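Local coordinates for protein AlkD2 (Streptococcus mutans, PDB 6M9M) that is of unknown function but binds inosine-5'-monophosphate and belongs to the HEAT-like repeat family of DNA glycosylases, at residues K40-L45 against V59-Y64; Q53-A58 against K81-R86. One frame throughout, in Å; residues are numbered along the deposited sequence.

Overall arrangement
After helices 2-13 and 21-32 the chain runs through helix 36-47, helix 52-65, helix 69-79 and the start of helix 85-102. Contact 1 closes the turn between helices 36-47 and 52-65, with 13 residues between its segments. Contact 2 closes a longer loop, holding the rest of helix 52-65 and all of helix 69-79. It joins the first half of helix 52-65 to the turn before helix 85-102 and its first residues. The contacts cross, since 53-58 falls between the segments of contact 1 and 59-64 between those of contact 2. Both use helix 52-65, and their centres are about 12 Å apart. Contact 1 is apolar packing within the HEAT-like array. Contact 2 reaches the nucleotide site.

Contact 1 (K40-L45 against V59-Y64); sequences KKLAFL and VFLFGY
Ala-43 and Phe-44, about one turn after Lys-40, whose NZ is gripped by the carboxylates of Glu-37 and Asp-68, meet Leu-61 and Phe-62. The contact itself has no hydrogen bond. It is apolar packing of two roughly antiparallel helices, as in the HEAT-like repeat fold. The segment axes approach to 9.1 Å, and their directions differ by 147°.

The small side chain of Ala-43 points at the other helix. Its CA lies 6.1 Å from the CA of Leu-61. Ala-43 CB is 3.9 Å from Leu-61 CB, and the Leu-61 branch CD1 also rests against it. Phe-62 reaches the same methyl from a neighbouring position: Ala-43 CB is 3.5 Å from Phe-62 CE1. One methyl therefore touches both Leu-61 and the Phe-62 ring, which it meets obliquely. Phe-62 CG is anti to its carbonyl carbon (chi1 -70°), which swings the ring back toward helix 36-47. Leu-42 adds a looser apolar contact with Leu-61.

The Phe-62 ring goes on to Phe-44. Its CE1 lies over one face of the Phe-44 ring, 3.8 Å from Phe-44 CD1. The two ring planes are inclined at 52° and the centroids are 5.3 Å apart, so the pair is oblique.

Helix 69-79 packs beside these rings. Phe-74 meets Phe-44 edge-to-face and also touches Phe-62, while Ile-71 touches both. At Leu-42, Met-2 and Val-6 of helix 2-13 join the packing.

Contact 2 (Q53-A58 against K81-R86); sequences QVRMYA and KDNNWR. With IMP (inosinic acid), chain B.
Arg-55 binds Asp-82 in a side-on, two-nitrogen salt bridge, and the same carboxylate forms an Asx turn ahead of helix 85-102. Arg-55 NE is 2.9 Å from Asp-82 OD2, and Arg-55 NH2 is 3.0 Å from Asp-82 OD1. Both oxygens use their syn lone pairs. The guanidinium and carboxylate planes are only 23° apart, and a bend at chi3 (-58°) turns the arginine end into line. Asp-82 OD1 also accepts from Asn-84 N through its anti lone pair, 3.0 Å away. Three N-H groups thus hold the carboxylate, two at OD1 and one at OD2. Arg-55 NH1 bonds to Ser-49 O, and a water links Arg-55 NH2 to Asn-83 OD1.

Met-56 makes the apolar part. Its SD lies 4.0 Å from Arg-86 CB, at the base of a chain that then leads away toward the nucleotide. Asn-84 is the N-cap of helix 85-102: its OD1 accepts from Val-87 N and weakly from Arg-86 N.

Trp-85 and Arg-86 belong to the IMP site, with His-18 and Gly-19. The hypoxanthine base lies over one face of the Trp-85 indole, and Arg-86 CG sits against the opposite face. Trp-85 CH2 in turn lies over the Arg-86 guanidinium. At the edge of that guanidinium the phosphate is held by two nearly straight bonds, Arg-86 NH1 to IMP O3P at 2.7 Å and Arg-86 NH2 to IMP O2P at 3.0 Å.

Contact 1 (K40-L45 against V59-Y64)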
loop_
_atom_site.group_PDB
_atom_site.type_symbol
_atom_site.label_atom_id
_atom_site.label_comp_id
_atom_site.label_asym_id
_atom_site.label_seq_id
_atom_site.Cartn_x
_atom_site.Cartn_y
_atom_site.Cartn_z
ATOM N N LYS A 40 2.031 18.851 8.079
ATOM C CA LYS A 40 0.725 18.511 7.516
ATOM C C LYS A 40 0.306 19.523 6.456
ATOM O O LYS A 40 -0.179 19.149 5.383
ATOM C CB LYS A 40 -0.333 18.410 8.613
ATOM C CG LYS A 40 -0.167 17.166 9.487
ATOM C CD LYS A 40 -0.997 17.242 10.748
ATOM C CE LYS A 40 -0.513 16.221 11.757
ATOM N NZ LYS A 40 -1.282 16.235 13.032
ATOM N N LYS A 41 0.479 20.817 6.749
ATOM C CA LYS A 41 0.127 21.854 5.785
ATOM C C LYS A 41 0.984 21.727 4.530
ATOM O O LYS A 41 0.479 21.835 3.404
ATOM C CB LYS A 41 0.322 23.232 6.425
ATOM C CG LYS A 41 -0.524 23.460 7.666
ATOM C CD LYS A 41 -0.221 24.807 8.329
ATOM C CE LYS A 41 -0.971 24.943 9.635
ATOM N NZ LYS A 41 -0.762 26.271 10.257
ATOM N N LEU A 42 2.281 21.468 4.707
ATOM C CA LEU A 42 3.162 21.271 3.562
ATOM C C LEU A 42 2.741 20.065 2.727
ATOM O O LEU A 42 2.747 20.128 1.491
ATOM C CB LEU A 42 4.601 21.124 4.055
ATOM C CG LEU A 42 5.617 20.786 2.963
ATOM C CD1 LEU A 42 5.647 21.842 1.855
ATOM C CD2 LEU A 42 7.000 20.605 3.583
ATOM N N ALA A 43 2.386 18.953 3.374
ATOM C CA ALA A 43 1.991 17.763 2.637
ATOM C C ALA A 43 0.754 18.025 1.780
ATOM O O ALA A 43 0.697 17.613 0.617
ATOM C CB ALA A 43 1.742 16.614 3.617
ATOM N N PHE A 44 -0.267 18.680 2.343
ATOM C CA PHE A 44 -1.457 18.966 1.548
ATOM C C PHE A 44 -1.138 19.895 0.385
ATOM O O PHE A 44 -1.665 19.720 -0.720
ATOM C CB PHE A 44 -2.574 19.540 2.414
ATOM C CG PHE A 44 -3.235 18.525 3.308
ATOM C CD1 PHE A 44 -3.849 17.413 2.784
ATOM C CD2 PHE A 44 -3.254 18.697 4.679
ATOM C CE1 PHE A 44 -4.459 16.486 3.597
ATOM C CE2 PHE A 44 -3.875 17.775 5.499
ATOM C CZ PHE A 44 -4.488 16.673 4.946
ATOM N N LEU A 45 -0.279 20.892 0.608
ATOM C CA LEU A 45 0.067 21.794 -0.485
ATOM C C LEU A 45 0.855 21.063 -1.562
ATOM O O LEU A 45 0.587 21.227 -2.759
ATOM C CB LEU A 45 0.845 23.002 0.032
ATOM C CG LEU A 45 1.059 24.103 -1.011
ATOM C CD1 LEU A 45 -0.254 24.721 -1.479
ATOM C CD2 LEU A 45 1.997 25.163 -0.425
ATOM N N VAL A 59 2.897 12.058 -0.497
ATOM C CA VAL A 59 2.312 10.820 0.012
ATOM C C VAL A 59 3.256 10.128 0.986
ATOM O O VAL A 59 2.805 9.541 1.977
ATOM C CB VAL A 59 1.826 9.926 -1.140
ATOM C CG1 VAL A 59 1.263 8.623 -0.616
ATOM C CG2 VAL A 59 0.767 10.672 -1.963
ATOM N N PHE A 60 4.572 10.193 0.749
ATOM C CA PHE A 60 5.493 9.726 1.784
ATOM C C PHE A 60 5.279 10.507 3.083
ATOM O O PHE A 60 5.270 9.927 4.175
ATOM C CB PHE A 60 6.963 9.805 1.333
ATOM C CG PHE A 60 7.389 8.698 0.393
ATOM C CD1 PHE A 60 7.381 7.378 0.814
ATOM C CD2 PHE A 60 7.833 8.978 -0.889
ATOM C CE1 PHE A 60 7.782 6.356 -0.044
ATOM C CE2 PHE A 60 8.241 7.961 -1.741
ATOM C CZ PHE A 60 8.220 6.650 -1.315
ATOM N N LEU A 61 5.137 11.837 2.993
ATOM C CA LEU A 61 4.844 12.624 4.190
ATOM C C LEU A 61 3.556 12.169 4.871
ATOM O O LEU A 61 3.509 12.021 6.095
ATOM C CB LEU A 61 4.766 14.113 3.869
ATOM C CG LEU A 61 6.055 14.874 3.569
ATOM C CD1 LEU A 61 5.688 16.338 3.296
ATOM C CD2 LEU A 61 7.032 14.764 4.717
ATOM N N PHE A 62 2.491 11.946 4.093
ATOM C CA PHE A 62 1.251 11.465 4.681
ATOM C C PHE A 62 1.501 10.177 5.469
ATOM O O PHE A 62 0.995 10.009 6.579
ATOM C CB PHE A 62 0.179 11.197 3.615
ATOM C CG PHE A 62 -0.388 12.430 2.932
ATOM C CD1 PHE A 62 -0.572 13.647 3.600
ATOM C CD2 PHE A 62 -0.790 12.351 1.603
ATOM C CE1 PHE A 62 -1.138 14.749 2.930
ATOM C CE2 PHE A 62 -1.327 13.437 0.947
ATOM C CZ PHE A 62 -1.498 14.637 1.601
ATOM N N GLY A 63 2.270 9.241 4.893
ATOM C CA GLY A 63 2.610 8.032 5.620
ATOM C C GLY A 63 3.254 8.304 6.964
ATOM O O GLY A 63 2.892 7.707 7.985
ATOM N N TYR A 64 4.236 9.213 6.990
ATOM C CA TYR A 64 4.894 9.531 8.254
ATOM C C TYR A 64 3.948 10.207 9.246
ATOM O O TYR A 64 4.141 10.088 10.461
ATOM C CB TYR A 64 6.126 10.413 8.013
ATOM C CG TYR A 64 7.130 9.819 7.051
ATOM C CD1 TYR A 64 7.465 8.478 7.089
ATOM C CD2 TYR A 64 7.699 10.601 6.062
ATOM C CE1 TYR A 64 8.345 7.935 6.155
ATOM C CE2 TYR A 64 8.590 10.087 5.156
ATOM C CZ TYR A 64 8.915 8.762 5.191
ATOM O OH TYR A 64 9.793 8.282 4.248
#

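Contact 2 (Q53-A58 against K81-R86)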
loop_
_atom_site.group_PDB
_atom_site.type_symbol
_atom_site.label_atom_id
_atom_site.label_comp_id
_atom_site.label_asym_id
_atom_site.label_seq_id
_atom_site.Cartn_x
_atom_site.Cartn_y
_atom_site.Cartn_z
ATOM N N GLN A 53 5.909 13.655 -9.215
ATOM C CA GLN A 53 6.984 13.326 -8.291
ATOM C C GLN A 53 6.865 14.098 -6.981
ATOM O O GLN A 53 7.245 13.583 -5.925
ATOM C CB GLN A 53 8.341 13.583 -8.950
ATOM C CG GLN A 53 8.629 12.755 -10.205
ATOM C CD GLN A 53 8.240 13.453 -11.495
ATOM O OE1 GLN A 53 7.340 14.291 -11.510
ATOM N NE2 GLN A 53 8.908 13.094 -12.594
ATOM N N VAL A 54 6.343 15.328 -7.022
ATOM C CA VAL A 54 6.087 16.080 -5.796
ATOM C C VAL A 54 4.898 15.489 -5.042
ATOM O O VAL A 54 4.897 15.440 -3.808
ATOM C CB VAL A 54 5.924 17.577 -6.114
ATOM C CG1 VAL A 54 5.530 18.368 -4.878
ATOM C CG2 VAL A 54 7.222 18.131 -6.677
ATOM N N ARG A 55 3.895 14.977 -5.767
ATOM C CA ARG A 55 2.830 14.250 -5.090
ATOM C C ARG A 55 3.353 12.977 -4.431
ATOM O O ARG A 55 2.889 12.611 -3.349
ATOM C CB ARG A 55 1.679 13.944 -6.046
ATOM C CG ARG A 55 1.057 15.183 -6.665
ATOM C CD ARG A 55 -0.364 14.953 -7.099
ATOM N NE ARG A 55 -0.539 13.863 -8.058
ATOM C CZ ARG A 55 -0.332 13.979 -9.365
ATOM N NH1 ARG A 55 0.101 15.125 -9.881
ATOM N NH2 ARG A 55 -0.550 12.947 -10.163
ATOM N N MET A 56 4.322 12.297 -5.054
ATOM C CA MET A 56 4.962 11.152 -4.405
ATOM C C MET A 56 5.582 11.554 -3.074
ATOM O O MET A 56 5.360 10.900 -2.051
ATOM C CB MET A 56 6.021 10.548 -5.325
ATOM C CG MET A 56 5.486 9.810 -6.546
ATOM S SD MET A 56 6.752 9.366 -7.756
ATOM C CE MET A 56 7.888 8.443 -6.739
ATOM N N TYR A 57 6.373 12.628 -3.081
ATOM C CA TYR A 57 6.934 13.197 -1.853
ATOM C C TYR A 57 5.844 13.441 -0.812
ATOM O O TYR A 57 5.989 13.082 0.362
ATOM C CB TYR A 57 7.678 14.485 -2.231
ATOM C CG TYR A 57 7.976 15.424 -1.095
ATOM C CD1 TYR A 57 7.064 16.392 -0.732
ATOM C CD2 TYR A 57 9.166 15.342 -0.378
ATOM C CE1 TYR A 57 7.316 17.269 0.297
ATOM C CE2 TYR A 57 9.432 16.226 0.661
ATOM C CZ TYR A 57 8.490 17.179 1.001
ATOM O OH TYR A 57 8.698 18.076 2.020
ATOM N N ALA A 58 4.736 14.053 -1.236
ATOM C CA ALA A 58 3.651 14.372 -0.316
ATOM C C ALA A 58 3.047 13.119 0.300
ATOM O O ALA A 58 2.673 13.123 1.481
ATOM C CB ALA A 58 2.565 15.157 -1.048
ATOM N N LYS A 81 -7.529 8.237 -5.433
ATOM C CA LYS A 81 -8.047 8.695 -6.723
ATOM C C LYS A 81 -6.949 9.107 -7.704
ATOM O O LYS A 81 -7.252 9.428 -8.855
ATOM C CB LYS A 81 -9.007 9.877 -6.526
ATOM C CG LYS A 81 -10.233 9.558 -5.705
ATOM C CD LYS A 81 -10.969 10.864 -5.333
ATOM C CE LYS A 81 -12.241 10.590 -4.578
ATOM N NZ LYS A 81 -12.844 11.837 -4.080
ATOM N N ASP A 82 -5.687 9.113 -7.295
ATOM C CA ASP A 82 -4.636 9.653 -8.150
ATOM C C ASP A 82 -4.542 8.863 -9.447
ATOM O O ASP A 82 -4.533 7.628 -9.431
ATOM C CB ASP A 82 -3.304 9.614 -7.391
ATOM C CG ASP A 82 -2.324 10.643 -7.897
ATOM O OD1 ASP A 82 -1.834 10.482 -9.036
ATOM O OD2 ASP A 82 -2.066 11.620 -7.163
ATOM N N ASN A 83 -4.464 9.580 -10.570
ATOM C CA ASN A 83 -4.383 8.931 -11.876
ATOM C C ASN A 83 -2.973 8.524 -12.270
ATOM O O ASN A 83 -2.787 8.002 -13.370
ATOM C CB ASN A 83 -5.037 9.787 -12.970
ATOM C CG ASN A 83 -4.279 11.048 -13.284
ATOM O OD1 ASN A 83 -3.115 11.187 -12.928
ATOM N ND2 ASN A 83 -4.922 11.959 -14.012
ATOM N N ASN A 84 -1.995 8.687 -11.399
ATOM C CA ASN A 84 -0.617 8.342 -11.709
ATOM C C ASN A 84 -0.222 7.070 -10.962
ATOM O O ASN A 84 -0.288 7.018 -9.734
ATOM C CB ASN A 84 0.308 9.503 -11.356
ATOM C CG ASN A 84 1.744 9.198 -11.655
ATOM O OD1 ASN A 84 2.406 8.489 -10.899
ATOM N ND2 ASN A 84 2.237 9.726 -12.774
ATOM N N TRP A 85 0.239 6.062 -11.708
ATOM C CA TRP A 85 0.504 4.767 -11.100
ATOM C C TRP A 85 1.696 4.810 -10.160
ATOM O O TRP A 85 1.762 3.999 -9.229
ATOM C CB TRP A 85 0.651 3.680 -12.173
ATOM C CG TRP A 85 1.878 3.758 -13.025
ATOM C CD1 TRP A 85 1.987 4.317 -14.265
ATOM C CD2 TRP A 85 3.180 3.237 -12.705
ATOM N NE1 TRP A 85 3.268 4.179 -14.733
ATOM C CE2 TRP A 85 4.022 3.523 -13.799
ATOM C CE3 TRP A 85 3.713 2.551 -11.605
ATOM C CZ2 TRP A 85 5.365 3.150 -13.826
ATOM C CZ3 TRP A 85 5.050 2.193 -11.633
ATOM C CH2 TRP A 85 5.859 2.495 -12.733
ATOM N N ARG A 86 2.657 5.715 -10.382
ATOM C CA ARG A 86 3.795 5.820 -9.463
ATOM C C ARG A 86 3.356 6.392 -8.122
ATOM O O ARG A 86 3.853 5.977 -7.073
ATOM C CB ARG A 86 4.917 6.634 -10.097
ATOM C CG ARG A 86 5.550 5.897 -11.266
ATOM C CD ARG A 86 6.600 6.745 -11.986
ATOM N NE ARG A 86 7.223 6.021 -13.101
ATOM C CZ ARG A 86 8.186 5.118 -12.971
ATOM N NH1 ARG A 86 8.691 4.834 -11.782
ATOM N NH2 ARG A 86 8.654 4.498 -14.040
HETATM P P IMP B . 10.992 1.866 -12.270
HETATM O O1P IMP B . 12.469 1.538 -12.206
HETATM O O2P IMP B . 10.622 2.333 -13.656
HETATM O O3P IMP B . 10.676 3.028 -11.223
HETATM O "O5'" IMP B . 10.204 0.537 -11.923
HETATM C "C5'" IMP B . 8.787 0.520 -11.838
HETATM C "C4'" IMP B . 8.254 -0.721 -12.499
HETATM O "O4'" IMP B . 6.981 -0.887 -12.257
HETATM C "C3'" IMP B . 8.402 -0.589 -14.136
HETATM O "O3'" IMP B . 8.818 -1.898 -14.715
HETATM C "C2'" IMP B . 7.261 -0.283 -14.556
HETATM O "O2'" IMP B . 7.124 -0.721 -15.988
HETATM C "C1'" IMP B . 6.300 -1.114 -13.613
HETATM N N9 IMP B . 5.029 -0.787 -13.517
HETATM C C8 IMP B . 4.083 -1.071 -12.587
HETATM N N7 IMP B . 2.916 -0.524 -12.998
HETATM C C5 IMP B . 3.127 0.088 -14.192
HETATM C C6 IMP B . 2.246 0.794 -15.022
HETATM O O6 IMP B . 0.863 0.931 -14.592
HETATM N N1 IMP B . 2.680 1.319 -16.161
HETATM C C2 IMP B . 3.995 1.163 -16.517
HETATM N N3 IMP B . 4.858 0.467 -15.700
HETATM C C4 IMP B . 4.435 -0.076 -14.533
HETATM O O HOH W 1 -0.948 12.707 -12.960
#